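Local coordinates for protein glucose-6-phosphate 1-dehydrogenase (Kluyveromyces lactis, PDB 7E6I) that catalyses the NADP+-dependent oxidation of D-glucose 6-phosphate to 6-phospho-D-glucono-1,5-lactone, the entry step of the oxidative pentose phosphate pathway, at residues Leu20-Thr25 against Lys62-Lys67; Ala205-Glu210 against Thr251-Glu256; Glu106-Ala109 against Glu115-Arg118; Ala384-Pro387 against Asn393-Thr396. All coordinates share one frame; numbering follows the deposited sequence.

Overall arrangement
From the N terminus the four contacts follow one another in series, with none nested in or crossing another. Contact 1 closes a loop of 36 residues, bringing the loop after helix 54-61 back to the start of helix 19-34. Contact 3 spans five residues and joins the end of helix 94-110 to strand 117-122; both belong to the coenzyme-binding domain. The chain then enters the C-terminal domain, where contact 2 bridges 40 residues to hold the loop before strand 212-220 against the end of helix 236-254. Contact 4, spanning five residues, closes a hairpin at the edge of the mixed sheet. Centres of contacts 3 and 4 lie about 65 Å apart, on opposite sides of the chain's centre.

Contact 1: residues Leu20-Thr25 against Lys62-Lys67; sequences LSKKKT and KPFLKK
K22 and K23, early in helix 19-34, meet F64 in the loop that follows helix 54-61, and F64 supplies 95 of the 181 Å² buried. K22 comes first and touches with two parts. Its backbone O lies 3.4 Å from F64 CB, oblique to the ring, while its CD approaches F64 CE2 to 3.9 Å. A chi1 of 66° sets K22 CG between its own backbone N and carbonyl carbon; bends further out carry NZ to a salt bridge with D19, while its methylenes meet the phenyl group. K23 follows and covers one face. Its CG sits 3.6 Å from the centroid of the F64 ring, 15° off the normal, the geometry of a CH-pi contact. Beyond it the extended chain runs outward across the rim, with K23 CD 3.8 Å from F64 CE1. Toward the rim of the opposite face, and farther off, lies P63 CB. The lysines lie within a widened, pi-type turn (21-25), in which K24 N and T25 N both bond to L20 O, at 2.9 and 3.1 Å. L20, S21 and K22 probably belong to the NADP+ site, as in related enzymes. Helix 19-34 follows strand 10-14 of the Rossmann-type domain, where S21 touches I13. Around this surface contact, K22 also touches V61 of helix 54-61, F64 reaches P27, and L65 touches F30 of helix 19-34 and F80 and L81 of helix 74-83.

Contact 2: residues Ala205-Glu210 against Thr251-Glu256; sequences AAWNKE and TLLTME
W207 meets L253 where an inverse gamma turn, centred on W207, faces the C-terminal end of helix 236-254 in the C-terminal domain. The tight side of this contact is the indole. Its NE1 donates to L253 O over 2.7 Å with an N-H...O angle of 163°; the acceptor lies at the ring edge, near the indole plane, and the donor stands nearly along the C=O axis. With CG anti to the backbone N (chi1 -152°), W207 extends from the turn toward the helix and presents its N-H edge. M255 is the first residue to leave helical geometry, so L253 O belongs to the last turn, where carbonyls commonly look outside the helix for partners. Nearby carbonyls also have outside partners: R197 bonds to L252 O in the helix and to M255 O just past it, and W328 NE1 bonds to T254 O. W328 also meets the W207 ring, with the planes about 80° apart, and I350 and I348 of strand 345-352 touch W207 and L253 respectively.

The other side is looser and more exposed. A205 and E210, at the two ends of segment 205-210, are exposed, and the polar groups there are engaged: K209 NZ forms a 2.6 Å salt bridge with E210 OE2 and also bonds to E326 O, and N208 ND2 bonds to A205 O at 3.0 Å from above the carbonyl plane. Across the contact just 106 Å² is buried. Back at the buried indole, the single apolar touch between side chains is W207 CZ2 against L253 CD2 at 3.9 Å.

Contact 3: residues Glu106-Ala109 against Glu115-Arg118; sequences EFEA and EPHR
In the Rossmann-type coenzyme domain, the passage from helix 94-110 into strand 117-122 is clasped by a salt bridge between E108 and R118. The grip is side-on and two-pronged: R118 NH2 donates to E108 OE1 at 2.6 Å and R118 NE to E108 OE2 at 3.0 Å, with N-H...O angles of 159° and 158°. Both oxygens are met on their syn sides and lie near the guanidinium plane, though the nitrogens are tilted out of the carboxylate plane, and the two flat groups are turned only 19° apart; paired bonds of this kind fix the rotation of both ends. P116 CB lies over one face of the guanidinium, toward its rim, and comes within 3.2 Å of E108 OE2. A water accepts from H117 N at 2.9 Å and lies 3.0 Å from E108 OE2, to which it can donate, linking the carboxylate to the start of the strand. H117 NE2 donates to E115 OE1 over 2.7 Å, and the H117 ring stacks on F5. Around the clasp, E108 and R118 both touch V10 of strand 10-14, while R118 bonds through its backbone to I146 and R148 of strand 146-152.

Contact 4: residues Ala384-Pro387 against Asn393-Thr396; sequences AKTP and NQTT
A384 and Q394 form the antiparallel hydrogen-bonded pair near the turn end of the hairpin made by strands 377-385 and 393-401, the latter outermost in the mixed sheet within this chain. Among the backbone bonds, Q394 N donates to A384 O at 2.9 Å and is almost straight (172°), whereas A384 N gives a more bent bond of 3.1 Å to Q394 O (135°). K385 and N393 are the next, non-hydrogen-bonded pair, with CA atoms 4.8 Å apart. The pairing continues through T386 with E392 and T396 with C382; K381 and D399, probably of the second NADP+ site, lie further along the same strands.

Polar side-chain contact comes from N393. With CG anti to the backbone N, its amide turns back toward A384, and OD1 accepts a weak second bond from A384 N, while ND2 is held by N383 OD1.

Van der Waals contact centres on Q394. A chi1 of 50° places CG on the side of both backbone neighbours, and the extended chain crosses T386 and P387 at about a right angle. T386 CG2 lies 3.8 Å from Q394 OE1, and P387 CD 3.8 Å from Q394 NE2, both plain contacts of a carbon with an end atom of the amide. T386 OG1 turns to E392 O instead.

Chemically, then, the backbone pair carries the contact: A384 N is shared between two acceptors, consistent with its bent bonds, and the amide of Q394 adds contact without a bond across the hairpin.

Contact 1: residues Leu20-Thr25 against Lys62-Lys67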
loop_
_atom_site.group_PDB
_atom_site.type_symbol
_atom_site.label_atom_id
_atom_site.label_comp_id
_atom_site.label_asym_id
_atom_site.label_seq_id
_atom_site.Cartn_x
_atom_site.Cartn_y
_atom_site.Cartn_z
ATOM N N LEU A 20 2.809 -13.524 -8.483
ATOM C CA LEU A 20 2.366 -12.138 -8.557
ATOM C C LEU A 20 1.895 -11.790 -9.961
ATOM O O LEU A 20 0.844 -11.161 -10.135
ATOM C CB LEU A 20 3.493 -11.207 -8.131
ATOM C CG LEU A 20 3.114 -9.744 -8.286
ATOM C CD1 LEU A 20 2.057 -9.369 -7.254
ATOM C CD2 LEU A 20 4.347 -8.878 -8.171
ATOM N N SER A 21 2.648 -12.227 -10.974
ATOM C CA SER A 21 2.321 -11.909 -12.357
ATOM C C SER A 21 0.982 -12.495 -12.763
ATOM O O SER A 21 0.145 -11.804 -13.354
ATOM C CB SER A 21 3.414 -12.425 -13.289
ATOM O OG SER A 21 3.092 -12.093 -14.624
ATOM N N LYS A 22 0.757 -13.778 -12.459
ATOM C CA LYS A 22 -0.420 -14.436 -13.013
ATOM C C LYS A 22 -1.676 -14.136 -12.212
ATOM O O LYS A 22 -2.773 -14.124 -12.781
ATOM C CB LYS A 22 -0.193 -15.949 -13.122
ATOM C CG LYS A 22 -0.041 -16.698 -11.809
ATOM C CD LYS A 22 -0.005 -18.221 -12.065
ATOM C CE LYS A 22 1.007 -18.940 -11.155
ATOM N NZ LYS A 22 0.341 -19.730 -10.070
ATOM N N LYS A 23 -1.546 -13.885 -10.914
ATOM C CA LYS A 23 -2.712 -13.629 -10.079
ATOM C C LYS A 23 -3.034 -12.152 -9.915
ATOM O O LYS A 23 -4.153 -11.826 -9.504
ATOM C CB LYS A 23 -2.519 -14.237 -8.690
ATOM C CG LYS A 23 -2.445 -15.746 -8.678
ATOM C CD LYS A 23 -2.577 -16.262 -7.256
ATOM C CE LYS A 23 -1.843 -17.573 -7.085
ATOM N NZ LYS A 23 -1.451 -17.800 -5.670
ATOM N N LYS A 24 -2.096 -11.251 -10.211
ATOM C CA LYS A 24 -2.342 -9.835 -9.952
ATOM C C LYS A 24 -2.048 -8.956 -11.162
ATOM O O LYS A 24 -2.908 -8.173 -11.580
ATOM C CB LYS A 24 -1.524 -9.366 -8.750
ATOM C CG LYS A 24 -1.889 -10.086 -7.462
ATOM C CD LYS A 24 -2.900 -9.283 -6.659
ATOM C CE LYS A 24 -3.425 -10.063 -5.462
ATOM N NZ LYS A 24 -3.990 -9.134 -4.437
ATOM N N THR A 25 -0.845 -9.068 -11.733
ATOM C CA THR A 25 -0.474 -8.155 -12.811
ATOM C C THR A 25 -1.341 -8.379 -14.042
ATOM O O THR A 25 -1.981 -7.443 -14.543
ATOM C CB THR A 25 1.002 -8.310 -13.166
ATOM O OG1 THR A 25 1.765 -8.508 -11.971
ATOM C CG2 THR A 25 1.500 -7.064 -13.901
ATOM N N LYS A 62 -5.446 -17.122 -17.370
ATOM C CA LYS A 62 -6.887 -17.197 -17.605
ATOM C C LYS A 62 -7.684 -17.547 -16.347
ATOM O O LYS A 62 -8.732 -16.933 -16.105
ATOM C CB LYS A 62 -7.182 -18.211 -18.715
ATOM C CG LYS A 62 -8.614 -18.212 -19.223
ATOM C CD LYS A 62 -8.710 -18.860 -20.605
ATOM C CE LYS A 62 -10.162 -19.054 -21.050
ATOM N NZ LYS A 62 -10.340 -18.969 -22.537
ATOM N N PRO A 63 -7.247 -18.502 -15.515
ATOM C CA PRO A 63 -8.023 -18.815 -14.302
ATOM C C PRO A 63 -8.122 -17.674 -13.321
ATOM O O PRO A 63 -8.859 -17.798 -12.338
ATOM C CB PRO A 63 -7.264 -19.995 -13.684
ATOM C CG PRO A 63 -6.561 -20.605 -14.810
ATOM C CD PRO A 63 -6.160 -19.481 -15.704
ATOM N N PHE A 64 -7.414 -16.570 -13.541
ATOM C CA PHE A 64 -7.400 -15.478 -12.584
ATOM C C PHE A 64 -7.999 -14.197 -13.122
ATOM O O PHE A 64 -8.272 -13.285 -12.330
ATOM C CB PHE A 64 -5.966 -15.219 -12.101
ATOM C CG PHE A 64 -5.340 -16.414 -11.444
ATOM C CD1 PHE A 64 -5.706 -16.784 -10.161
ATOM C CD2 PHE A 64 -4.418 -17.193 -12.127
ATOM C CE1 PHE A 64 -5.137 -17.900 -9.556
ATOM C CE2 PHE A 64 -3.848 -18.299 -11.534
ATOM C CZ PHE A 64 -4.205 -18.657 -10.249
ATOM N N LEU A 65 -8.225 -14.104 -14.428
ATOM C CA LEU A 65 -8.955 -12.971 -14.968
ATOM C C LEU A 65 -10.347 -12.934 -14.350
ATOM O O LEU A 65 -10.964 -13.974 -14.108
ATOM C CB LEU A 65 -9.035 -13.075 -16.486
ATOM C CG LEU A 65 -7.741 -13.409 -17.236
ATOM C CD1 LEU A 65 -7.903 -13.099 -18.719
ATOM C CD2 LEU A 65 -6.523 -12.674 -16.669
ATOM N N LYS A 66 -10.830 -11.733 -14.065
ATOM C CA LYS A 66 -12.099 -11.550 -13.378
ATOM C C LYS A 66 -13.181 -11.193 -14.388
ATOM O O LYS A 66 -13.010 -10.257 -15.173
ATOM C CB LYS A 66 -11.980 -10.454 -12.322
ATOM C CG LYS A 66 -12.115 -10.951 -10.902
ATOM C CD LYS A 66 -10.791 -11.425 -10.376
ATOM C CE LYS A 66 -10.994 -12.495 -9.317
ATOM N NZ LYS A 66 -9.706 -12.960 -8.730
ATOM N N LYS A 67 -14.281 -11.950 -14.377
ATOM C CA LYS A 67 -15.443 -11.664 -15.218
ATOM C C LYS A 67 -16.593 -11.214 -14.328
ATOM O O LYS A 67 -17.381 -12.046 -13.850
ATOM C CB LYS A 67 -15.861 -12.879 -16.055
ATOM C CG LYS A 67 -14.744 -13.614 -16.778
ATOM C CD LYS A 67 -14.841 -15.113 -16.514
ATOM C CE LYS A 67 -15.669 -15.842 -17.565
ATOM N NZ LYS A 67 -15.719 -17.317 -17.301
#

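Contact 2: residues Ala205-Glu210 against Thr251-Glu256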
loop_
_atom_site.group_PDB
_atom_site.type_symbol
_atom_site.label_atom_id
_atom_site.label_comp_id
_atom_site.label_asym_id
_atom_site.label_seq_id
_atom_site.Cartn_x
_atom_site.Cartn_y
_atom_site.Cartn_z
ATOM N N ALA A 205 -10.960 22.561 8.888
ATOM C CA ALA A 205 -10.860 23.560 9.943
ATOM C C ALA A 205 -10.539 22.939 11.289
ATOM O O ALA A 205 -10.061 23.644 12.182
ATOM C CB ALA A 205 -12.164 24.350 10.060
ATOM N N ALA A 206 -10.796 21.642 11.453
ATOM C CA ALA A 206 -10.621 20.936 12.715
ATOM C C ALA A 206 -9.384 20.056 12.715
ATOM O O ALA A 206 -9.115 19.380 13.712
ATOM C CB ALA A 206 -11.857 20.076 13.012
ATOM N N TRP A 207 -8.643 20.042 11.612
ATOM C CA TRP A 207 -7.609 19.042 11.361
ATOM C C TRP A 207 -6.266 19.575 11.852
ATOM O O TRP A 207 -5.352 19.879 11.077
ATOM C CB TRP A 207 -7.561 18.715 9.881
ATOM C CG TRP A 207 -7.086 17.365 9.575
ATOM C CD1 TRP A 207 -5.787 16.960 9.406
ATOM C CD2 TRP A 207 -7.897 16.216 9.349
ATOM N NE1 TRP A 207 -5.752 15.628 9.097
ATOM C CE2 TRP A 207 -7.036 15.146 9.057
ATOM C CE3 TRP A 207 -9.272 15.985 9.379
ATOM C CZ2 TRP A 207 -7.504 13.858 8.795
ATOM C CZ3 TRP A 207 -9.736 14.699 9.111
ATOM C CH2 TRP A 207 -8.851 13.656 8.832
ATOM N N ASN A 208 -6.160 19.691 13.171
ATOM C CA ASN A 208 -5.021 20.381 13.757
ATOM C C ASN A 208 -4.990 20.034 15.238
ATOM O O ASN A 208 -5.961 19.507 15.793
ATOM C CB ASN A 208 -5.118 21.903 13.526
ATOM C CG ASN A 208 -6.506 22.445 13.847
ATOM O OD1 ASN A 208 -7.012 22.247 14.963
ATOM N ND2 ASN A 208 -7.149 23.094 12.868
ATOM N N LYS A 209 -3.861 20.351 15.875
ATOM C CA LYS A 209 -3.707 20.080 17.296
ATOM C C LYS A 209 -4.735 20.812 18.150
ATOM O O LYS A 209 -4.970 20.409 19.295
ATOM C CB LYS A 209 -2.294 20.444 17.744
ATOM C CG LYS A 209 -2.030 21.927 17.835
ATOM C CD LYS A 209 -0.535 22.226 17.871
ATOM C CE LYS A 209 -0.297 23.706 18.166
ATOM N NZ LYS A 209 -0.662 24.550 17.007
ATOM N N GLU A 210 -5.347 21.881 17.637
ATOM C CA GLU A 210 -6.344 22.589 18.431
ATOM C C GLU A 210 -7.633 21.789 18.568
ATOM O O GLU A 210 -8.411 22.051 19.485
ATOM C CB GLU A 210 -6.636 23.974 17.821
ATOM C CG GLU A 210 -5.503 25.010 18.019
ATOM C CD GLU A 210 -4.312 24.807 17.065
ATOM O OE1 GLU A 210 -4.512 24.272 15.954
ATOM O OE2 GLU A 210 -3.171 25.175 17.428
ATOM N N THR A 251 0.798 9.412 6.413
ATOM C CA THR A 251 1.382 10.523 5.684
ATOM C C THR A 251 0.305 11.318 4.934
ATOM O O THR A 251 0.286 12.556 4.968
ATOM C CB THR A 251 2.456 9.905 4.779
ATOM O OG1 THR A 251 3.746 10.260 5.263
ATOM C CG2 THR A 251 2.325 10.280 3.410
ATOM N N LEU A 252 -0.643 10.620 4.307
ATOM C CA LEU A 252 -1.751 11.296 3.647
ATOM C C LEU A 252 -2.646 12.033 4.639
ATOM O O LEU A 252 -3.274 13.029 4.270
ATOM C CB LEU A 252 -2.553 10.283 2.853
ATOM C CG LEU A 252 -1.752 9.645 1.723
ATOM C CD1 LEU A 252 -2.466 8.413 1.161
ATOM C CD2 LEU A 252 -1.499 10.693 0.634
ATOM N N LEU A 253 -2.735 11.560 5.892
ATOM C CA LEU A 253 -3.586 12.199 6.893
ATOM C C LEU A 253 -2.932 13.394 7.563
ATOM O O LEU A 253 -3.643 14.228 8.143
ATOM C CB LEU A 253 -3.966 11.204 7.990
ATOM C CG LEU A 253 -4.824 10.010 7.590
ATOM C CD1 LEU A 253 -4.761 8.928 8.692
ATOM C CD2 LEU A 253 -6.262 10.428 7.302
ATOM N N THR A 254 -1.599 13.488 7.530
ATOM C CA THR A 254 -0.901 14.523 8.279
ATOM C C THR A 254 -0.191 15.554 7.409
ATOM O O THR A 254 0.193 16.607 7.931
ATOM C CB THR A 254 0.131 13.895 9.238
ATOM O OG1 THR A 254 1.047 13.088 8.490
ATOM C CG2 THR A 254 -0.534 13.021 10.300
ATOM N N MET A 255 0.011 15.287 6.114
ATOM C CA MET A 255 0.754 16.247 5.304
ATOM C C MET A 255 -0.006 17.556 5.178
ATOM O O MET A 255 -1.217 17.624 5.409
ATOM C CB MET A 255 1.016 15.719 3.896
ATOM C CG MET A 255 -0.246 15.538 3.061
ATOM S SD MET A 255 0.010 14.559 1.577
ATOM C CE MET A 255 -0.085 15.878 0.351
ATOM N N GLU A 256 0.716 18.600 4.783
ATOM C CA GLU A 256 0.081 19.852 4.384
ATOM C C GLU A 256 -0.425 19.752 2.947
ATOM O O GLU A 256 -0.142 18.792 2.216
ATOM C CB GLU A 256 1.044 21.030 4.497
ATOM C CG GLU A 256 1.657 21.217 5.881
ATOM C CD GLU A 256 0.637 21.632 6.938
ATOM O OE1 GLU A 256 -0.252 22.473 6.634
ATOM O OE2 GLU A 256 0.728 21.121 8.078
#

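Contact 3: residues Glu106-Ala109 against Glu115-Arg118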
loop_
_atom_site.group_PDB
_atom_site.type_symbol
_atom_site.label_atom_id
_atom_site.label_comp_id
_atom_site.label_asym_id
_atom_site.label_seq_id
_atom_site.Cartn_x
_atom_site.Cartn_y
_atom_site.Cartn_z
ATOM N N GLU A 106 10.222 -4.723 -34.035
ATOM C CA GLU A 106 9.386 -5.253 -35.110
ATOM C C GLU A 106 7.964 -4.724 -35.004
ATOM O O GLU A 106 7.390 -4.246 -35.989
ATOM C CB GLU A 106 9.379 -6.781 -35.069
ATOM C CG GLU A 106 10.466 -7.435 -35.893
ATOM C CD GLU A 106 10.077 -8.823 -36.396
ATOM O OE1 GLU A 106 10.008 -9.775 -35.578
ATOM O OE2 GLU A 106 9.845 -8.963 -37.615
ATOM N N PHE A 107 7.377 -4.811 -33.806
ATOM C CA PHE A 107 6.019 -4.324 -33.590
ATOM C C PHE A 107 5.945 -2.812 -33.744
ATOM O O PHE A 107 4.987 -2.289 -34.325
ATOM C CB PHE A 107 5.532 -4.759 -32.205
ATOM C CG PHE A 107 4.263 -4.085 -31.758
ATOM C CD1 PHE A 107 3.026 -4.594 -32.124
ATOM C CD2 PHE A 107 4.304 -2.952 -30.953
ATOM C CE1 PHE A 107 1.849 -3.982 -31.708
ATOM C CE2 PHE A 107 3.134 -2.332 -30.539
ATOM C CZ PHE A 107 1.904 -2.852 -30.916
ATOM N N GLU A 108 6.949 -2.090 -33.238
ATOM C CA GLU A 108 6.951 -0.631 -33.328
ATOM C C GLU A 108 7.216 -0.122 -34.743
ATOM O O GLU A 108 7.195 1.094 -34.967
ATOM C CB GLU A 108 7.985 -0.046 -32.360
ATOM C CG GLU A 108 7.688 -0.346 -30.895
ATOM C CD GLU A 108 8.643 0.348 -29.921
ATOM O OE1 GLU A 108 9.787 0.659 -30.324
ATOM O OE2 GLU A 108 8.252 0.568 -28.747
ATOM N N ALA A 109 7.494 -1.013 -35.690
ATOM C CA ALA A 109 7.621 -0.656 -37.096
ATOM C C ALA A 109 6.397 -1.059 -37.901
ATOM O O ALA A 109 5.940 -0.288 -38.744
ATOM C CB ALA A 109 8.869 -1.307 -37.691
ATOM N N GLU A 115 7.854 7.425 -31.628
ATOM C CA GLU A 115 8.253 7.554 -30.228
ATOM C C GLU A 115 7.812 6.291 -29.505
ATOM O O GLU A 115 6.635 6.160 -29.130
ATOM C CB GLU A 115 7.629 8.788 -29.585
ATOM C CG GLU A 115 8.004 9.000 -28.144
ATOM C CD GLU A 115 7.339 10.239 -27.575
ATOM O OE1 GLU A 115 6.092 10.244 -27.438
ATOM O OE2 GLU A 115 8.061 11.219 -27.292
ATOM N N PRO A 116 8.713 5.336 -29.311
ATOM C CA PRO A 116 8.357 4.143 -28.534
ATOM C C PRO A 116 7.840 4.516 -27.146
ATOM O O PRO A 116 8.412 5.364 -26.453
ATOM C CB PRO A 116 9.676 3.363 -28.459
ATOM C CG PRO A 116 10.543 3.932 -29.536
ATOM C CD PRO A 116 10.122 5.347 -29.736
ATOM N N HIS A 117 6.729 3.892 -26.754
ATOM C CA HIS A 117 6.168 4.016 -25.410
ATOM C C HIS A 117 6.211 2.634 -24.767
ATOM O O HIS A 117 5.447 1.743 -25.157
ATOM C CB HIS A 117 4.732 4.530 -25.444
ATOM C CG HIS A 117 4.593 5.953 -25.885
ATOM N ND1 HIS A 117 3.381 6.494 -26.259
ATOM C CD2 HIS A 117 5.506 6.944 -26.020
ATOM C CE1 HIS A 117 3.552 7.761 -26.598
ATOM N NE2 HIS A 117 4.834 8.058 -26.464
ATOM N N ARG A 118 7.088 2.448 -23.782
ATOM C CA ARG A 118 7.348 1.125 -23.219
ATOM C C ARG A 118 7.210 1.133 -21.702
ATOM O O ARG A 118 7.853 1.938 -21.013
ATOM C CB ARG A 118 8.749 0.631 -23.615
ATOM C CG ARG A 118 8.988 0.665 -25.115
ATOM C CD ARG A 118 10.384 0.248 -25.479
ATOM N NE ARG A 118 10.595 0.287 -26.924
ATOM C CZ ARG A 118 11.768 0.527 -27.494
ATOM N NH1 ARG A 118 12.840 0.750 -26.743
ATOM N NH2 ARG A 118 11.872 0.537 -28.810
HETATM O O HOH W 1 5.536 1.934 -28.549
#

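Contact 4: residues Ala384-Pro387 against Asn393-Thr396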
loop_
_atom_site.group_PDB
_atom_site.type_symbol
_atom_site.label_atom_id
_atom_site.label_comp_id
_atom_site.label_asym_id
_atom_site.label_seq_id
_atom_site.Cartn_x
_atom_site.Cartn_y
_atom_site.Cartn_z
ATOM N N ALA A 384 -26.526 15.944 19.069
ATOM C CA ALA A 384 -27.720 16.651 18.640
ATOM C C ALA A 384 -28.708 16.645 19.784
ATOM O O ALA A 384 -28.715 15.729 20.613
ATOM C CB ALA A 384 -28.342 16.022 17.386
ATOM N N LYS A 385 -29.520 17.689 19.829
ATOM C CA LYS A 385 -30.609 17.741 20.785
ATOM C C LYS A 385 -31.611 16.617 20.525
ATOM O O LYS A 385 -31.957 16.316 19.380
ATOM C CB LYS A 385 -31.298 19.098 20.711
ATOM C CG LYS A 385 -32.104 19.438 21.949
ATOM C CD LYS A 385 -33.086 20.561 21.677
ATOM C CE LYS A 385 -34.356 20.019 21.014
ATOM N NZ LYS A 385 -35.408 19.764 22.022
ATOM N N THR A 386 -32.062 15.990 21.598
ATOM C CA THR A 386 -33.173 15.053 21.500
ATOM C C THR A 386 -34.407 15.750 20.934
ATOM O O THR A 386 -34.802 16.813 21.438
ATOM C CB THR A 386 -33.497 14.468 22.866
ATOM O OG1 THR A 386 -32.286 14.024 23.493
ATOM C CG2 THR A 386 -34.449 13.292 22.707
ATOM N N PRO A 387 -35.043 15.189 19.907
ATOM C CA PRO A 387 -36.220 15.836 19.312
ATOM C C PRO A 387 -37.338 16.032 20.325
ATOM O O PRO A 387 -37.584 15.175 21.177
ATOM C CB PRO A 387 -36.645 14.858 18.212
ATOM C CG PRO A 387 -35.458 13.974 17.979
ATOM C CD PRO A 387 -34.697 13.916 19.253
ATOM N N ASN A 393 -28.843 15.756 25.236
ATOM C CA ASN A 393 -28.057 15.375 24.082
ATOM C C ASN A 393 -28.276 13.905 23.782
ATOM O O ASN A 393 -28.380 13.081 24.689
ATOM C CB ASN A 393 -26.574 15.623 24.316
ATOM C CG ASN A 393 -25.720 15.235 23.114
ATOM O OD1 ASN A 393 -25.728 15.924 22.107
ATOM N ND2 ASN A 393 -24.976 14.149 23.221
ATOM N N GLN A 394 -28.340 13.575 22.510
ATOM C CA GLN A 394 -28.115 12.207 22.116
ATOM C C GLN A 394 -27.072 12.186 21.022
ATOM O O GLN A 394 -26.994 13.101 20.194
ATOM C CB GLN A 394 -29.394 11.544 21.670
ATOM C CG GLN A 394 -30.182 12.353 20.642
ATOM C CD GLN A 394 -31.419 11.595 20.189
ATOM O OE1 GLN A 394 -32.066 10.943 20.970
ATOM N NE2 GLN A 394 -31.694 11.625 18.919
ATOM N N THR A 395 -26.242 11.161 21.066
ATOM C CA THR A 395 -25.160 11.032 20.125
ATOM C C THR A 395 -25.645 10.222 18.941
ATOM O O THR A 395 -26.349 9.223 19.091
ATOM C CB THR A 395 -23.953 10.390 20.790
ATOM O OG1 THR A 395 -24.111 8.977 20.784
ATOM C CG2 THR A 395 -23.895 10.838 22.209
ATOM N N THR A 396 -25.287 10.693 17.762
ATOM C CA THR A 396 -25.780 10.181 16.501
ATOM C C THR A 396 -24.583 9.713 15.691
ATOM O O THR A 396 -23.576 10.423 15.611
ATOM C CB THR A 396 -26.526 11.285 15.762
ATOM O OG1 THR A 396 -27.684 11.655 16.522
ATOM C CG2 THR A 396 -26.920 10.826 14.364
#